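Local coordinates for Spermidine/putrescine ABC transporter, periplasmic binding protein (Treponema pallidum, PDB 2V84) that probably binds polyamines such as spermidine and putrescine in the periplasm as the receptor component of an ABC transporter, at residues A[57-69]-A[78-92]. Residues are numbered along the deposited sequence; the frame is centred on the assembly and turned at random. Where two conformers were deposited one is given.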
ATOM      1  N   TYR A  57      -8.526  -2.050  10.612  1.00 35.66           N
ATOM      2  CA  TYR A  57      -9.084  -3.012   9.674  1.00 35.12           C
ATOM      3  C   TYR A  57      -7.959  -3.697   8.942  1.00 35.03           C
ATOM      4  O   TYR A  57      -6.858  -3.143   8.823  1.00 35.74           O
ATOM      5  CB  TYR A  57     -10.093  -2.377   8.700  1.00 33.65           C
ATOM      6  CG  TYR A  57      -9.616  -1.155   7.906  1.00 33.00           C
ATOM      7  CD1 TYR A  57      -8.811  -1.280   6.757  1.00 33.03           C
ATOM      8  CD2 TYR A  57     -10.007   0.120   8.292  1.00 31.09           C
ATOM      9  CE1 TYR A  57      -8.401  -0.120   6.021  1.00 31.72           C
ATOM     10  CE2 TYR A  57      -9.610   1.266   7.565  1.00 31.66           C
ATOM     11  CZ  TYR A  57      -8.815   1.134   6.443  1.00 32.74           C
ATOM     12  OH  TYR A  57      -8.445   2.283   5.759  1.00 30.46           O
ATOM     13  N   ALA A  58      -8.231  -4.906   8.469  1.00 35.04           N
ATOM     14  CA  ALA A  58      -7.201  -5.739   7.856  1.00 34.94           C
ATOM     15  C   ALA A  58      -7.215  -5.722   6.323  1.00 34.62           C
ATOM     16  O   ALA A  58      -6.351  -6.345   5.688  1.00 34.94           O
ATOM     17  CB  ALA A  58      -7.296  -7.169   8.398  1.00 34.85           C
ATOM     18  N   SER A  59      -8.180  -5.008   5.737  1.00 34.12           N
ATOM     19  CA  SER A  59      -8.288  -4.856   4.283  1.00 33.42           C
ATOM     20  C   SER A  59      -9.219  -3.705   3.913  1.00 34.04           C
ATOM     21  O   SER A  59     -10.116  -3.350   4.686  1.00 34.55           O
ATOM     22  CB  SER A  59      -8.785  -6.147   3.629  1.00 33.75           C
ATOM     23  OG  SER A  59     -10.193  -6.171   3.557  1.00 28.86           O
ATOM     24  N   ASN A  60      -9.043  -3.151   2.718  1.00 33.98           N
ATOM     25  CA  ASN A  60      -9.991  -2.145   2.216  1.00 34.13           C
ATOM     26  C   ASN A  60     -11.382  -2.682   1.921  1.00 34.71           C
ATOM     27  O   ASN A  60     -12.336  -1.930   1.885  1.00 34.94           O
ATOM     28  CB  ASN A  60      -9.429  -1.399   1.009  1.00 33.98           C
ATOM     29  CG  ASN A  60      -8.473  -0.298   1.415  1.00 33.17           C
ATOM     30  OD1 ASN A  60      -8.643   0.329   2.454  1.00 34.23           O
ATOM     31  ND2 ASN A  60      -7.463  -0.068   0.610  1.00 35.46           N
ATOM     32  N   GLU A  61     -11.504  -3.992   1.696  0.50 35.02           N
ATOM     33  CA  GLU A  61     -12.833  -4.603   1.579  0.50 35.05           C
ATOM     34  C   GLU A  61     -13.567  -4.430   2.895  0.50 35.22           C
ATOM     35  O   GLU A  61     -14.715  -3.987   2.929  0.50 35.04           O
ATOM     36  CB  GLU A  61     -12.750  -6.094   1.228  0.50 35.08           C
ATOM     37  CG  GLU A  61     -12.552  -6.389  -0.249  0.50 34.88           C
ATOM     38  CD  GLU A  61     -13.615  -5.770  -1.133  0.50 34.44           C
ATOM     39  OE1 GLU A  61     -14.759  -5.569  -0.667  0.50 33.92           O
ATOM     40  OE2 GLU A  61     -13.298  -5.482  -2.305  0.50 34.82           O
ATOM     41  N   ASP A  62     -12.874  -4.768   3.980  1.00 35.60           N
ATOM     42  CA  ASP A  62     -13.446  -4.677   5.339  1.00 35.75           C
ATOM     43  C   ASP A  62     -13.820  -3.234   5.740  1.00 35.70           C
ATOM     44  O   ASP A  62     -14.903  -2.979   6.270  1.00 36.04           O
ATOM     45  CB  ASP A  62     -12.429  -5.222   6.348  1.00 36.20           C
ATOM     46  CG  ASP A  62     -12.381  -6.734   6.384  1.00 36.52           C
ATOM     47  OD1 ASP A  62     -13.328  -7.392   5.888  1.00 38.44           O
ATOM     48  OD2 ASP A  62     -11.382  -7.274   6.919  1.00 39.23           O
ATOM     49  N   MET A  63     -12.894  -2.303   5.500  1.00 35.79           N
ATOM     50  CA  MET A  63     -13.129  -0.877   5.678  1.00 35.69           C
ATOM     51  C   MET A  63     -14.357  -0.481   4.906  1.00 35.87           C
ATOM     52  O   MET A  63     -15.247   0.182   5.452  1.00 36.38           O
ATOM     53  CB  MET A  63     -11.937  -0.076   5.149  1.00 35.16           C
ATOM     54  CG  MET A  63     -12.172   1.434   5.087  1.00 34.96           C
ATOM     55  SD  MET A  63     -13.033   2.069   3.615  1.00 33.87           S
ATOM     56  CE  MET A  63     -11.787   1.716   2.370  1.00 30.76           C
ATOM     57  N   PHE A  64     -14.395  -0.878   3.632  1.00 36.00           N
ATOM     58  CA  PHE A  64     -15.466  -0.460   2.730  1.00 36.35           C
ATOM     59  C   PHE A  64     -16.799  -0.891   3.303  1.00 36.95           C
ATOM     60  O   PHE A  64     -17.758  -0.122   3.280  1.00 36.57           O
ATOM     61  CB  PHE A  64     -15.264  -1.038   1.321  1.00 36.25           C
ATOM     62  CG  PHE A  64     -16.347  -0.671   0.358  1.00 35.82           C
ATOM     63  CD1 PHE A  64     -16.249   0.486  -0.413  1.00 36.05           C
ATOM     64  CD2 PHE A  64     -17.492  -1.465   0.239  1.00 37.26           C
ATOM     65  CE1 PHE A  64     -17.261   0.844  -1.300  1.00 36.30           C
ATOM     66  CE2 PHE A  64     -18.510  -1.117  -0.642  1.00 36.63           C
ATOM     67  CZ  PHE A  64     -18.401   0.044  -1.410  1.00 37.10           C
ATOM     68  N   ALA A  65     -16.834  -2.122   3.827  1.00 38.19           N
ATOM     69  CA  ALA A  65     -18.044  -2.722   4.402  1.00 38.71           C
ATOM     70  C   ALA A  65     -18.647  -1.914   5.531  1.00 39.39           C
ATOM     71  O   ALA A  65     -19.870  -1.830   5.658  1.00 39.85           O
ATOM     72  CB  ALA A  65     -17.745  -4.111   4.892  1.00 38.67           C
ATOM     73  N   LYS A  66     -17.799  -1.335   6.372  1.00 39.87           N
ATOM     74  CA  LYS A  66     -18.289  -0.501   7.469  1.00 40.67           C
ATOM     75  C   LYS A  66     -18.829   0.828   6.967  1.00 40.98           C
ATOM     76  O   LYS A  66     -19.738   1.410   7.576  1.00 41.06           O
ATOM     77  CB  LYS A  66     -17.186  -0.281   8.496  1.00 40.59           C
ATOM     78  CG  LYS A  66     -17.675  -0.272   9.927  1.00 41.61           C
ATOM     79  CD  LYS A  66     -16.741  -1.111  10.763  1.00 41.32           C
ATOM     80  CE  LYS A  66     -16.826  -0.768  12.227  1.00 41.54           C
ATOM     81  NZ  LYS A  66     -15.626  -1.307  12.933  1.00 43.34           N
ATOM     82  N   LEU A  67     -18.282   1.289   5.845  0.50 40.93           N
ATOM     83  CA  LEU A  67     -18.641   2.580   5.262  0.50 40.95           C
ATOM     84  C   LEU A  67     -19.673   2.461   4.136  0.50 41.47           C
ATOM     85  O   LEU A  67     -20.078   3.467   3.542  0.50 41.46           O
ATOM     86  CB  LEU A  67     -17.382   3.314   4.784  0.50 40.33           C
ATOM     87  CG  LEU A  67     -16.603   4.074   5.860  0.50 39.36           C
ATOM     88  CD1 LEU A  67     -15.977   3.171   6.911  0.50 36.90           C
ATOM     89  CD2 LEU A  67     -15.538   4.926   5.201  0.50 37.99           C
ATOM     90  N   SER A  68     -20.106   1.230   3.869  1.00 42.02           N
ATOM     91  CA  SER A  68     -21.150   0.954   2.876  1.00 43.10           C
ATOM     92  C   SER A  68     -22.408   1.764   3.154  1.00 43.76           C
ATOM     93  O   SER A  68     -22.683   2.137   4.301  1.00 43.87           O
ATOM     94  CB  SER A  68     -21.524  -0.538   2.884  1.00 42.57           C
ATOM     95  OG  SER A  68     -20.393  -1.336   2.624  1.00 44.33           O
ATOM     96  N   ILE A  69     -23.166   2.028   2.094  1.00 44.83           N
ATOM     97  CA  ILE A  69     -24.462   2.696   2.205  1.00 46.38           C
ATOM     98  C   ILE A  69     -25.102   2.386   3.580  1.00 46.62           C
ATOM     99  O   ILE A  69     -25.564   1.263   3.834  1.00 46.78           O
ATOM    100  CB  ILE A  69     -25.405   2.317   0.995  1.00 46.86           C
ATOM    101  CG1 ILE A  69     -24.772   2.731  -0.353  1.00 47.93           C
ATOM    102  CG2 ILE A  69     -26.807   2.937   1.147  1.00 46.66           C
ATOM    103  CD1 ILE A  69     -23.506   1.928  -0.785  1.00 45.52           C
ATOM    104  N   VAL A  78      -8.790   5.568   5.579  1.00 26.20           N
ATOM    105  CA  VAL A  78      -7.574   5.641   4.757  1.00 26.52           C
ATOM    106  C   VAL A  78      -7.594   4.590   3.608  1.00 27.03           C
ATOM    107  O   VAL A  78      -6.944   3.540   3.706  1.00 26.66           O
ATOM    108  CB  VAL A  78      -6.302   5.522   5.656  1.00 26.71           C
ATOM    109  CG1 VAL A  78      -5.001   5.584   4.829  1.00 23.55           C
ATOM    110  CG2 VAL A  78      -6.291   6.605   6.761  1.00 26.99           C
ATOM    111  N   PRO A  79      -8.357   4.862   2.523  1.00 25.34           N
ATOM    112  CA  PRO A  79      -8.444   3.948   1.387  1.00 25.19           C
ATOM    113  C   PRO A  79      -7.311   4.096   0.394  1.00 25.59           C
ATOM    114  O   PRO A  79      -6.611   5.119   0.402  1.00 25.35           O
ATOM    115  CB  PRO A  79      -9.800   4.329   0.738  1.00 24.29           C
ATOM    116  CG  PRO A  79     -10.410   5.301   1.650  1.00 25.19           C
ATOM    117  CD  PRO A  79      -9.288   5.978   2.339  1.00 26.04           C
ATOM    118  N   SER A  80      -7.120   3.068  -0.440  1.00 25.81           N
ATOM    119  CA  SER A  80      -6.106   3.073  -1.497  1.00 25.74           C
ATOM    120  C   SER A  80      -6.729   3.734  -2.711  1.00 25.71           C
ATOM    121  O   SER A  80      -7.930   3.973  -2.726  1.00 25.51           O
ATOM    122  CB  SER A  80      -5.692   1.643  -1.840  1.00 25.50           C
ATOM    123  OG  SER A  80      -6.837   0.834  -2.080  1.00 26.92           O
ATOM    124  N   GLY A  81      -5.931   4.053  -3.731  1.00 26.31           N
ATOM    125  CA  GLY A  81      -6.430   4.896  -4.843  1.00 26.52           C
ATOM    126  C   GLY A  81      -7.601   4.295  -5.581  1.00 27.41           C
ATOM    127  O   GLY A  81      -8.544   4.998  -5.964  1.00 27.49           O
ATOM    128  N   ASP A  82      -7.565   2.978  -5.780  1.00 27.60           N
ATOM    129  CA  ASP A  82      -8.701   2.312  -6.413  1.00 28.27           C
ATOM    130  C   ASP A  82      -9.972   2.435  -5.572  1.00 28.52           C
ATOM    131  O   ASP A  82     -11.058   2.675  -6.111  1.00 28.56           O
ATOM    132  CB  ASP A  82      -8.385   0.849  -6.808  1.00 27.95           C
ATOM    133  CG  ASP A  82      -7.765   0.044  -5.682  1.00 29.94           C
ATOM    134  OD1 ASP A  82      -7.032   0.621  -4.851  1.00 30.59           O
ATOM    135  OD2 ASP A  82      -7.994  -1.187  -5.642  1.00 31.00           O
ATOM    136  N   PHE A  83      -9.843   2.319  -4.254  1.00 28.53           N
ATOM    137  CA  PHE A  83     -11.001   2.484  -3.371  1.00 28.93           C
ATOM    138  C   PHE A  83     -11.437   3.932  -3.195  1.00 29.59           C
ATOM    139  O   PHE A  83     -12.608   4.182  -2.907  1.00 31.28           O
ATOM    140  CB  PHE A  83     -10.777   1.816  -2.015  1.00 28.90           C
ATOM    141  CG  PHE A  83     -11.049   0.350  -2.036  1.00 29.83           C
ATOM    142  CD1 PHE A  83     -10.072  -0.532  -2.490  1.00 29.05           C
ATOM    143  CD2 PHE A  83     -12.293  -0.151  -1.654  1.00 29.63           C
ATOM    144  CE1 PHE A  83     -10.331  -1.896  -2.543  1.00 29.48           C
ATOM    145  CE2 PHE A  83     -12.550  -1.530  -1.697  1.00 30.44           C
ATOM    146  CZ  PHE A  83     -11.560  -2.387  -2.144  1.00 29.60           C
ATOM    147  N   VAL A  84     -10.542   4.906  -3.392  1.00 28.99           N
ATOM    148  CA  VAL A  84     -11.045   6.298  -3.412  1.00 28.30           C
ATOM    149  C   VAL A  84     -11.984   6.519  -4.613  1.00 28.86           C
ATOM    150  O   VAL A  84     -13.086   7.130  -4.475  1.00 28.95           O
ATOM    151  CB  VAL A  84      -9.919   7.350  -3.355  1.00 28.73           C
ATOM    152  CG1 VAL A  84     -10.503   8.772  -3.522  1.00 27.60           C
ATOM    153  CG2 VAL A  84      -9.179   7.252  -2.018  1.00 25.79           C
ATOM    154  N   SER A  85     -11.572   6.016  -5.773  1.00 28.68           N
ATOM    155  CA  SER A  85     -12.346   6.164  -7.003  1.00 30.16           C
ATOM    156  C   SER A  85     -13.695   5.430  -6.929  1.00 30.54           C
ATOM    157  O   SER A  85     -14.746   6.003  -7.253  1.00 31.04           O
ATOM    158  CB  SER A  85     -11.509   5.726  -8.202  1.00 29.43           C
ATOM    159  OG  SER A  85     -12.280   5.667  -9.406  1.00 33.23           O
ATOM    160  N   ILE A  86     -13.668   4.178  -6.470  1.00 32.12           N
ATOM    161  CA  ILE A  86     -14.896   3.397  -6.208  1.00 32.93           C
ATOM    162  C   ILE A  86     -15.851   4.147  -5.290  1.00 33.82           C
ATOM    163  O   ILE A  86     -17.059   4.253  -5.582  1.00 34.11           O
ATOM    164  CB  ILE A  86     -14.575   1.992  -5.559  1.00 33.13           C
ATOM    165  CG1 ILE A  86     -13.896   1.059  -6.564  1.00 32.91           C
ATOM    166  CG2 ILE A  86     -15.836   1.346  -4.997  1.00 33.95           C
ATOM    167  CD1 ILE A  86     -13.067  -0.087  -5.929  1.00 32.58           C
ATOM    168  N   MET A  87     -15.314   4.669  -4.186  1.00 34.19           N
ATOM    169  CA  MET A  87     -16.147   5.312  -3.157  1.00 35.44           C
ATOM    170  C   MET A  87     -16.676   6.685  -3.561  1.00 34.65           C
ATOM    171  O   MET A  87     -17.756   7.082  -3.112  1.00 35.10           O
ATOM    172  CB  MET A  87     -15.409   5.415  -1.827  1.00 34.53           C
ATOM    173  CG  MET A  87     -15.133   4.055  -1.198  1.00 36.92           C
ATOM    174  SD  MET A  87     -13.876   4.245   0.060  1.00 38.74           S
ATOM    175  CE  MET A  87     -14.929   4.164   1.491  1.00 39.51           C
ATOM    176  N   LYS A  88     -15.927   7.395  -4.403  1.00 34.47           N
ATOM    177  CA  LYS A  88     -16.442   8.624  -5.023  1.00 35.22           C
ATOM    178  C   LYS A  88     -17.688   8.360  -5.888  1.00 35.59           C
ATOM    179  O   LYS A  88     -18.689   9.082  -5.800  1.00 35.32           O
ATOM    180  CB  LYS A  88     -15.350   9.313  -5.848  1.00 35.21           C
ATOM    181  CG  LYS A  88     -14.561  10.356  -5.078  1.00 34.57           C
ATOM    182  CD  LYS A  88     -13.390  10.872  -5.880  1.00 35.17           C
ATOM    183  CE  LYS A  88     -13.807  11.936  -6.874  1.00 35.19           C
ATOM    184  NZ  LYS A  88     -12.608  12.681  -7.351  1.00 36.84           N
ATOM    185  N   ARG A  89     -17.637   7.314  -6.712  1.00 36.28           N
ATOM    186  CA  ARG A  89     -18.758   7.029  -7.622  1.00 37.14           C
ATOM    187  C   ARG A  89     -20.007   6.532  -6.892  1.00 36.96           C
ATOM    188  O   ARG A  89     -21.145   6.764  -7.340  1.00 37.07           O
ATOM    189  CB  ARG A  89     -18.344   6.034  -8.695  1.00 38.05           C
ATOM    190  CG  ARG A  89     -17.135   6.475  -9.523  1.00 39.64           C
ATOM    191  CD  ARG A  89     -17.074   5.675 -10.794  1.00 42.45           C
ATOM    192  NE  ARG A  89     -17.038   4.244 -10.523  1.00 42.99           N
ATOM    193  CZ  ARG A  89     -15.992   3.490 -10.792  1.00 44.04           C
ATOM    194  NH1 ARG A  89     -14.927   4.045 -11.347  1.00 45.57           N
ATOM    195  NH2 ARG A  89     -16.000   2.189 -10.515  1.00 44.96           N
ATOM    196  N   LYS A  90     -19.778   5.855  -5.771  1.00 36.68           N
ATOM    197  CA  LYS A  90     -20.832   5.387  -4.881  1.00 36.11           C
ATOM    198  C   LYS A  90     -21.260   6.460  -3.894  1.00 35.31           C
ATOM    199  O   LYS A  90     -22.134   6.223  -3.062  1.00 35.52           O
ATOM    200  CB  LYS A  90     -20.361   4.143  -4.116  1.00 36.51           C
ATOM    201  CG  LYS A  90     -20.318   2.872  -4.939  1.00 38.03           C
ATOM    202  CD  LYS A  90     -20.600   1.641  -4.069  1.00 40.05           C
ATOM    203  CE  LYS A  90     -20.852   0.405  -4.923  1.00 42.22           C
ATOM    204  NZ  LYS A  90     -21.769  -0.569  -4.257  1.00 42.03           N
ATOM    205  N   HIS A  91     -20.627   7.633  -3.981  1.00 34.49           N
ATOM    206  CA  HIS A  91     -20.969   8.812  -3.169  1.00 33.59           C
ATOM    207  C   HIS A  91     -20.817   8.594  -1.673  1.00 32.74           C
ATOM    208  O   HIS A  91     -21.659   9.025  -0.891  1.00 32.25           O
ATOM    209  CB  HIS A  91     -22.383   9.295  -3.493  1.00 33.45           C
ATOM    210  CG  HIS A  91     -22.620   9.499  -4.952  1.00 34.40           C
ATOM    211  ND1 HIS A  91     -22.118  10.584  -5.640  1.00 36.17           N
ATOM    212  CD2 HIS A  91     -23.307   8.760  -5.856  1.00 35.48           C
ATOM    213  CE1 HIS A  91     -22.497  10.512  -6.903  1.00 35.14           C
ATOM    214  NE2 HIS A  91     -23.215   9.412  -7.061  1.00 36.45           N
ATOM    215  N   LEU A  92     -19.725   7.936  -1.290  1.00 31.53           N
ATOM    216  CA  LEU A  92     -19.498   7.549   0.099  1.00 30.87           C
ATOM    217  C   LEU A  92     -18.640   8.509   0.908  1.00 30.26           C
ATOM    218  O   LEU A  92     -18.485   8.326   2.124  1.00 29.49           O
ATOM    219  CB  LEU A  92     -18.887   6.144   0.154  1.00 30.33           C
ATOM    220  CG  LEU A  92     -19.813   4.964   0.445  1.00 30.37           C
ATOM    221  CD1 LEU A  92     -21.201   5.129  -0.159  1.00 30.78           C
ATOM    222  CD2 LEU A  92     -19.147   3.694  -0.041  1.00 26.53           C
TER
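Phe64 reaches from helix 60-67 into a groove lined by Phe83, Ile86, Met87, Lys90 and Leu92. A chi1 of 179° carries the ring away from its own backbone N and across to Met87 CG and Leu92 CD2. Its CE1 lies 3.6 Å from Leu92 CD2, while Lys90 CD meets the ring edge in plane, since the aliphatic stem of a lysine can cover a ring at the exposed margin of the contact. Phe83 crosses Phe64 at about a right angle and receives Asn60 CB over one face, a CH-pi contact 3.6 Å from the ring centroid; Ile86 CD1 covers the opposite face. Deeper in, flexible methionines fill the seam tip to tip, Met63 SD standing 3.5 Å from Met87 CE. At the buried end, Tyr57 OH gives a weak hydrogen bond to Val78 O (2.8 Å).

The helices run nearly side by side, 23° apart with axes 11.3 Å apart. Ser59 caps the first through Asp62 N, and a Schellman motif, with His91 at positive phi, ends the second and brings the chain round to Leu92. Helix 60-67 packs on strands 26-32 and 76-77 of the parallel sheet in one lobe of this solute-binding fold. Cohesion is therefore chiefly apolar, with polar groups concentrated toward the helix N-termini.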